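Local coordinates for probable Zn binding protein (Lactobacillus acidophilus, PDB 3Q69) that probably helps the bacterium adhere to mucus, as a Muc B2-like (MucBP) domain forming one piece of a longer putative mucus-binding protein, at residues W54-F60 and D81-S87; W50-W54 and S87-L91. One frame throughout, in Å; residues are numbered along the deposited sequence.

Contact 1: W54-F60 and D81-S87; sequences WSLTQTF and DEVTVDS
Leu-56, Gln-58 and Phe-60 pair with Val-85, Val-83 and Asp-81 in antiparallel hydrogen-bonded pairs, two N-H...O bonds to each pair, while the axes of strands 55-60 and 81-86 run 4.6 Å apart at closest approach and at 151° to each other. The bond from Val-83 N to Gln-58 O, 2.8 Å, is nearly straight and meets the oxygen almost head-on. Beyond the Leu-56/Val-85 pair, Ser-87 N donates to Trp-54 O at 3.1 Å, from well above the carbonyl plane.

Side chains alternate between two unlike faces. Phe-60, Val-83 and Val-85 point toward the neighbouring sheet, which explains their apolar character. The Phe-60 ring has CG anti to its carbonyl carbon (chi1 -81°), and this swings CE2 across to Val-83 CG2, 3.6 Å away; Val-11, Val-31 and Leu-33 enclose the ring. Gln-58 and Asp-81 share this face because their polar ends find partners: Gln-58 NE2 binds Ile-34 O, and Asp-81 forms a salt bridge with Arg-96. Farther along, the benzo edge of Trp-54 lies alongside Val-85, with CZ3 4.0 Å from CG1, which sits in the plane of the indole.

The other face carries Ser-55, Thr-57, Thr-59, Glu-82, Thr-84 and Asp-86, short or charged groups suited to an outer surface. Thr-57 and Thr-84 turn their hydroxyls to each other across a non-hydrogen-bonded pair; the OG1 to OG1 separation of 2.4 Å is too short to be trusted in detail. A water donates to Glu-82 OE2 at 3.2 Å; its implausibly short approach to Thr-59 OG1 leaves that link doubtful.

The arrangement is a two-stranded antiparallel sheet, apolar mainly on one side and polar on the other, which packs against the long strands 2-19 and 27-42 of the domain's main mixed sheet.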
loop_
_atom_site.group_PDB
_atom_site.type_symbol
_atom_site.label_atom_id
_atom_site.label_comp_id
_atom_site.label_asym_id
_atom_site.label_seq_id
_atom_site.Cartn_x
_atom_site.Cartn_y
_atom_site.Cartn_z
ATOM N N TRP A 54 -13.468 -11.639 7.962
ATOM C CA TRP A 54 -12.975 -10.284 8.211
ATOM C C TRP A 54 -12.347 -9.778 6.928
ATOM O O TRP A 54 -11.684 -10.511 6.212
ATOM C CB TRP A 54 -11.897 -10.247 9.306
ATOM C CG TRP A 54 -11.345 -8.855 9.561
ATOM C CD1 TRP A 54 -11.895 -7.880 10.358
ATOM C CD2 TRP A 54 -10.135 -8.293 9.024
ATOM N NE1 TRP A 54 -11.102 -6.755 10.351
ATOM C CE2 TRP A 54 -10.020 -6.979 9.545
ATOM C CE3 TRP A 54 -9.140 -8.769 8.161
ATOM C CZ2 TRP A 54 -8.945 -6.139 9.230
ATOM C CZ3 TRP A 54 -8.069 -7.931 7.850
ATOM C CH2 TRP A 54 -7.985 -6.626 8.386
ATOM N N SER A 55 -12.524 -8.495 6.669
ATOM C CA SER A 55 -11.997 -7.870 5.466
ATOM C C SER A 55 -11.972 -6.353 5.672
ATOM O O SER A 55 -12.861 -5.799 6.297
ATOM C CB SER A 55 -12.868 -8.209 4.251
ATOM O OG SER A 55 -12.212 -7.792 3.068
ATOM N N LEU A 56 -10.949 -5.695 5.142
ATOM C CA LEU A 56 -10.806 -4.264 5.303
ATOM C C LEU A 56 -10.145 -3.682 4.070
ATOM O O LEU A 56 -9.155 -4.196 3.545
ATOM C CB LEU A 56 -9.966 -3.963 6.549
ATOM C CG LEU A 56 -9.705 -2.493 6.925
ATOM C CD1 LEU A 56 -11.013 -1.828 7.281
ATOM C CD2 LEU A 56 -8.707 -2.425 8.143
ATOM N N THR A 57 -10.716 -2.581 3.617
ATOM C CA THR A 57 -10.242 -1.909 2.440
ATOM C C THR A 57 -9.872 -0.480 2.760
ATOM O O THR A 57 -10.550 0.190 3.548
ATOM C CB THR A 57 -11.337 -1.913 1.332
ATOM O OG1 THR A 57 -11.588 -3.264 0.931
ATOM C CG2 THR A 57 -10.863 -1.128 0.088
ATOM N N GLN A 58 -8.784 -0.013 2.158
ATOM C CA GLN A 58 -8.334 1.365 2.359
ATOM C C GLN A 58 -7.819 1.824 0.986
ATOM O O GLN A 58 -7.533 1.007 0.100
ATOM C CB GLN A 58 -7.209 1.431 3.420
ATOM C CG GLN A 58 -7.623 0.945 4.782
ATOM C CD GLN A 58 -6.628 1.247 5.884
ATOM O OE1 GLN A 58 -6.481 2.394 6.322
ATOM N NE2 GLN A 58 -5.934 0.208 6.345
ATOM N N THR A 59 -7.652 3.126 0.834
ATOM C CA THR A 59 -7.213 3.659 -0.439
ATOM C C THR A 59 -5.994 4.542 -0.394
ATOM O O THR A 59 -5.875 5.415 0.462
ATOM C CB THR A 59 -8.340 4.492 -1.110
ATOM O OG1 THR A 59 -9.461 3.642 -1.383
ATOM C CG2 THR A 59 -7.836 5.124 -2.405
ATOM N N PHE A 60 -5.094 4.299 -1.334
ATOM C CA PHE A 60 -3.904 5.112 -1.513
ATOM C C PHE A 60 -4.495 6.241 -2.364
ATOM O O PHE A 60 -4.773 6.032 -3.548
ATOM C CB PHE A 60 -2.880 4.366 -2.358
ATOM C CG PHE A 60 -2.062 3.356 -1.599
ATOM C CD1 PHE A 60 -1.246 3.741 -0.531
ATOM C CD2 PHE A 60 -2.012 2.033 -2.035
ATOM C CE1 PHE A 60 -0.384 2.810 0.091
ATOM C CE2 PHE A 60 -1.163 1.107 -1.429
ATOM C CZ PHE A 60 -0.342 1.503 -0.363
ATOM N N ASP A 81 -5.918 4.036 -5.501
ATOM C CA ASP A 81 -5.722 2.592 -5.541
ATOM C C ASP A 81 -6.268 1.946 -4.276
ATOM O O ASP A 81 -5.736 2.164 -3.174
ATOM C CB ASP A 81 -4.227 2.302 -5.703
ATOM C CG ASP A 81 -3.929 0.837 -5.978
ATOM O OD1 ASP A 81 -4.853 -0.000 -5.906
ATOM O OD2 ASP A 81 -2.761 0.515 -6.267
ATOM N N GLU A 82 -7.340 1.172 -4.426
ATOM C CA GLU A 82 -7.945 0.501 -3.283
ATOM C C GLU A 82 -7.245 -0.814 -2.977
ATOM O O GLU A 82 -7.084 -1.685 -3.862
ATOM C CB GLU A 82 -9.427 0.213 -3.519
ATOM C CG GLU A 82 -10.326 1.434 -3.529
ATOM C CD GLU A 82 -11.787 1.062 -3.374
ATOM O OE1 GLU A 82 -12.141 -0.072 -3.773
ATOM O OE2 GLU A 82 -12.582 1.900 -2.867
ATOM N N VAL A 83 -6.848 -0.960 -1.713
ATOM C CA VAL A 83 -6.161 -2.160 -1.256
ATOM C C VAL A 83 -7.003 -2.846 -0.196
ATOM O O VAL A 83 -7.477 -2.207 0.724
ATOM C CB VAL A 83 -4.770 -1.825 -0.662
ATOM C CG1 VAL A 83 -4.158 -3.036 -0.015
ATOM C CG2 VAL A 83 -3.881 -1.305 -1.739
ATOM N N THR A 84 -7.201 -4.146 -0.355
ATOM C CA THR A 84 -7.980 -4.927 0.581
ATOM C C THR A 84 -7.141 -6.052 1.170
ATOM O O THR A 84 -6.330 -6.687 0.485
ATOM C CB THR A 84 -9.229 -5.543 -0.083
ATOM O OG1 THR A 84 -10.136 -4.499 -0.453
ATOM C CG2 THR A 84 -9.957 -6.457 0.916
ATOM N N VAL A 85 -7.341 -6.272 2.462
ATOM C CA VAL A 85 -6.644 -7.316 3.188
ATOM C C VAL A 85 -7.745 -8.064 3.909
ATOM O O VAL A 85 -8.592 -7.462 4.554
ATOM C CB VAL A 85 -5.684 -6.746 4.247
ATOM C CG1 VAL A 85 -5.168 -7.900 5.156
ATOM C CG2 VAL A 85 -4.543 -6.037 3.588
ATOM N N ASP A 86 -7.747 -9.377 3.786
ATOM C CA ASP A 86 -8.761 -10.194 4.436
ATOM C C ASP A 86 -8.073 -11.241 5.302
ATOM O O ASP A 86 -6.864 -11.506 5.185
ATOM C CB ASP A 86 -9.661 -10.863 3.392
ATOM C CG ASP A 86 -8.872 -11.405 2.222
ATOM O OD1 ASP A 86 -7.963 -12.234 2.446
ATOM O OD2 ASP A 86 -9.146 -10.995 1.075
ATOM N N SER A 87 -8.852 -11.835 6.190
ATOM C CA SER A 87 -8.306 -12.837 7.088
ATOM C C SER A 87 -7.630 -14.036 6.404
ATOM O O SER A 87 -6.576 -14.492 6.845
ATOM C CB SER A 87 -9.411 -13.328 8.002
ATOM O OG SER A 87 -8.894 -14.164 9.011
HETATM O O HOH W 1 -11.552 4.752 -2.005
#

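Contact 2: W50-W54 and S87-L91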
loop_
_atom_site.group_PDB
_atom_site.type_symbol
_atom_site.label_atom_id
_atom_site.label_comp_id
_atom_site.label_asym_id
_atom_site.label_seq_id
_atom_site.Cartn_x
_atom_site.Cartn_y
_atom_site.Cartn_z
ATOM N N TRP A 50 -9.612 -16.429 14.508
ATOM C CA TRP A 50 -9.766 -15.234 13.682
ATOM C C TRP A 50 -11.059 -15.290 12.865
ATOM O O TRP A 50 -11.398 -16.339 12.343
ATOM C CB TRP A 50 -8.581 -15.094 12.721
ATOM C CG TRP A 50 -7.255 -15.059 13.370
ATOM C CD1 TRP A 50 -6.362 -16.098 13.497
ATOM C CD2 TRP A 50 -6.637 -13.921 13.977
ATOM N NE1 TRP A 50 -5.230 -15.661 14.141
ATOM C CE2 TRP A 50 -5.370 -14.332 14.445
ATOM C CE3 TRP A 50 -7.032 -12.591 14.171
ATOM C CZ2 TRP A 50 -4.495 -13.458 15.100
ATOM C CZ3 TRP A 50 -6.160 -11.724 14.827
ATOM C CH2 TRP A 50 -4.905 -12.164 15.282
ATOM N N ASP A 51 -11.785 -14.179 12.749
ATOM C CA ASP A 51 -13.013 -14.190 11.950
ATOM C C ASP A 51 -12.642 -14.371 10.475
ATOM O O ASP A 51 -12.093 -13.468 9.837
ATOM C CB ASP A 51 -13.800 -12.893 12.111
ATOM C CG ASP A 51 -15.176 -12.966 11.448
ATOM O OD1 ASP A 51 -15.250 -13.432 10.284
ATOM O OD2 ASP A 51 -16.169 -12.560 12.087
ATOM N N SER A 52 -12.959 -15.547 9.947
ATOM C CA SER A 52 -12.651 -15.904 8.567
ATOM C C SER A 52 -13.169 -14.965 7.486
ATOM O O SER A 52 -12.600 -14.894 6.381
ATOM C CB SER A 52 -13.174 -17.306 8.280
ATOM O OG SER A 52 -12.698 -17.776 7.028
ATOM N N LYS A 53 -14.236 -14.239 7.801
ATOM C CA LYS A 53 -14.833 -13.332 6.834
ATOM C C LYS A 53 -14.401 -11.880 7.039
ATOM O O LYS A 53 -14.910 -10.990 6.363
ATOM C CB LYS A 53 -16.358 -13.428 6.898
ATOM C CG LYS A 53 -16.908 -14.808 6.572
ATOM C CD LYS A 53 -16.602 -15.201 5.137
ATOM C CE LYS A 53 -17.214 -16.548 4.789
ATOM N NZ LYS A 53 -16.901 -16.957 3.392
ATOM N N TRP A 54 -13.468 -11.639 7.962
ATOM C CA TRP A 54 -12.975 -10.284 8.211
ATOM C C TRP A 54 -12.347 -9.778 6.928
ATOM O O TRP A 54 -11.684 -10.511 6.212
ATOM C CB TRP A 54 -11.897 -10.247 9.306
ATOM C CG TRP A 54 -11.345 -8.855 9.561
ATOM C CD1 TRP A 54 -11.895 -7.880 10.358
ATOM C CD2 TRP A 54 -10.135 -8.293 9.024
ATOM N NE1 TRP A 54 -11.102 -6.755 10.351
ATOM C CE2 TRP A 54 -10.020 -6.979 9.545
ATOM C CE3 TRP A 54 -9.140 -8.769 8.161
ATOM C CZ2 TRP A 54 -8.945 -6.139 9.230
ATOM C CZ3 TRP A 54 -8.069 -7.931 7.850
ATOM C CH2 TRP A 54 -7.985 -6.626 8.386
ATOM N N SER A 87 -8.852 -11.835 6.190
ATOM C CA SER A 87 -8.306 -12.837 7.088
ATOM C C SER A 87 -7.630 -14.036 6.404
ATOM O O SER A 87 -6.576 -14.492 6.845
ATOM C CB SER A 87 -9.411 -13.328 8.002
ATOM O OG SER A 87 -8.894 -14.164 9.011
ATOM N N LYS A 88 -8.225 -14.530 5.322
ATOM C CA LYS A 88 -7.699 -15.690 4.590
ATOM C C LYS A 88 -6.387 -15.506 3.854
ATOM O O LYS A 88 -5.722 -16.488 3.528
ATOM C CB LYS A 88 -8.730 -16.218 3.584
ATOM C CG LYS A 88 -9.686 -17.273 4.157
ATOM C CD LYS A 88 -10.980 -16.645 4.666
ATOM C CE LYS A 88 -11.893 -16.231 3.505
ATOM N NZ LYS A 88 -13.256 -15.911 3.991
ATOM N N ASN A 89 -6.015 -14.267 3.576
ATOM C CA ASN A 89 -4.775 -13.999 2.858
ATOM C C ASN A 89 -4.080 -12.853 3.579
ATOM O O ASN A 89 -3.418 -12.011 2.957
ATOM C CB ASN A 89 -5.085 -13.604 1.404
ATOM C CG ASN A 89 -6.055 -14.576 0.718
ATOM O OD1 ASN A 89 -5.726 -15.739 0.478
ATOM N ND2 ASN A 89 -7.256 -14.095 0.409
ATOM N N PHE A 90 -4.210 -12.841 4.901
ATOM C CA PHE A 90 -3.625 -11.763 5.692
ATOM C C PHE A 90 -2.119 -11.580 5.522
ATOM O O PHE A 90 -1.628 -10.453 5.382
ATOM C CB PHE A 90 -3.938 -11.955 7.181
ATOM C CG PHE A 90 -3.704 -10.722 8.001
ATOM C CD1 PHE A 90 -2.418 -10.395 8.446
ATOM C CD2 PHE A 90 -4.755 -9.862 8.289
ATOM C CE1 PHE A 90 -2.184 -9.230 9.149
ATOM C CE2 PHE A 90 -4.533 -8.670 9.003
ATOM C CZ PHE A 90 -3.244 -8.360 9.433
ATOM N N LEU A 91 -1.388 -12.690 5.499
ATOM C CA LEU A 91 0.076 -12.649 5.403
ATOM C C LEU A 91 0.670 -12.474 4.009
ATOM O O LEU A 91 1.825 -12.845 3.784
ATOM C CB LEU A 91 0.677 -13.926 6.013
ATOM C CG LEU A 91 0.291 -14.302 7.443
ATOM C CD1 LEU A 91 0.486 -15.800 7.655
ATOM C CD2 LEU A 91 1.133 -13.497 8.432
#
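Lys-88 reaches across to Ser-52, the first corner residue of a type I beta turn running from Asp-51 to Trp-54, and its NZ donates to Ser-52 O at 2.7 Å from well above the carbonyl plane. The lysine chain bends back over the turn, but its aliphatic part is modelled too close to Ser-52 O, so its exact path is doubtful. A second ammonium group, Lys-53 NZ, lies 3.8 Å from Lys-88 NZ, a like-charged approach that probably costs some energy at this exposed site.

Two of the turn's amides are satisfied within it: Trp-54 N by Asp-51 O, and Lys-53 N by Asp-51 OD1, at 2.8 Å and nearly along its C-O axis; the latter is an Asx turn, for which aspartate has just the right length. Ser-87 is small enough to tuck its CB 3.3 Å from Asp-51 O. Gln-37 NE2 makes a weak hydrogen bond to Ser-87 OG, and Arg-7 NH1 another to Ser-87 O. Asn-89, bonded through ND2 to Asp-86 OD1, ties the second loop to the strand end before it.

The indole of Trp-54 touches Gln-37 and meets the Phe-90 ring with the planes inclined at 41°. Putting an alanine at Trp-54 would probably leave an edge of Phe-90 without its aromatic neighbour and a gap beside Gln-37. At that edge, near the Phe-90 plane, Trp-54 CZ3 comes 3.8 Å from Phe-90 CE2.

Overall arrangement
From the N terminus the chain first lays down strands 2-19 and 27-42 and the short strand 48-49, all in the main mixed sheet, then turns through 50-54 into strand 55-64. The excursion that follows includes strand 71-73, at an edge of the main sheet, and contact 1 closes it when strand 77-86 returns. Contact 2 closes the wider loop, so the two contacts are nested, without crossing. Trp-54 and Ser-87 belong to both, and the centres of contacts 1 and 2 are about 12 Å apart; Val-85 CG1 against Phe-90 CD2, at 3.7 Å, continues the packing. Together they join the small sheet to its end loops before the chain re-enters the main sheet as strand 96-104.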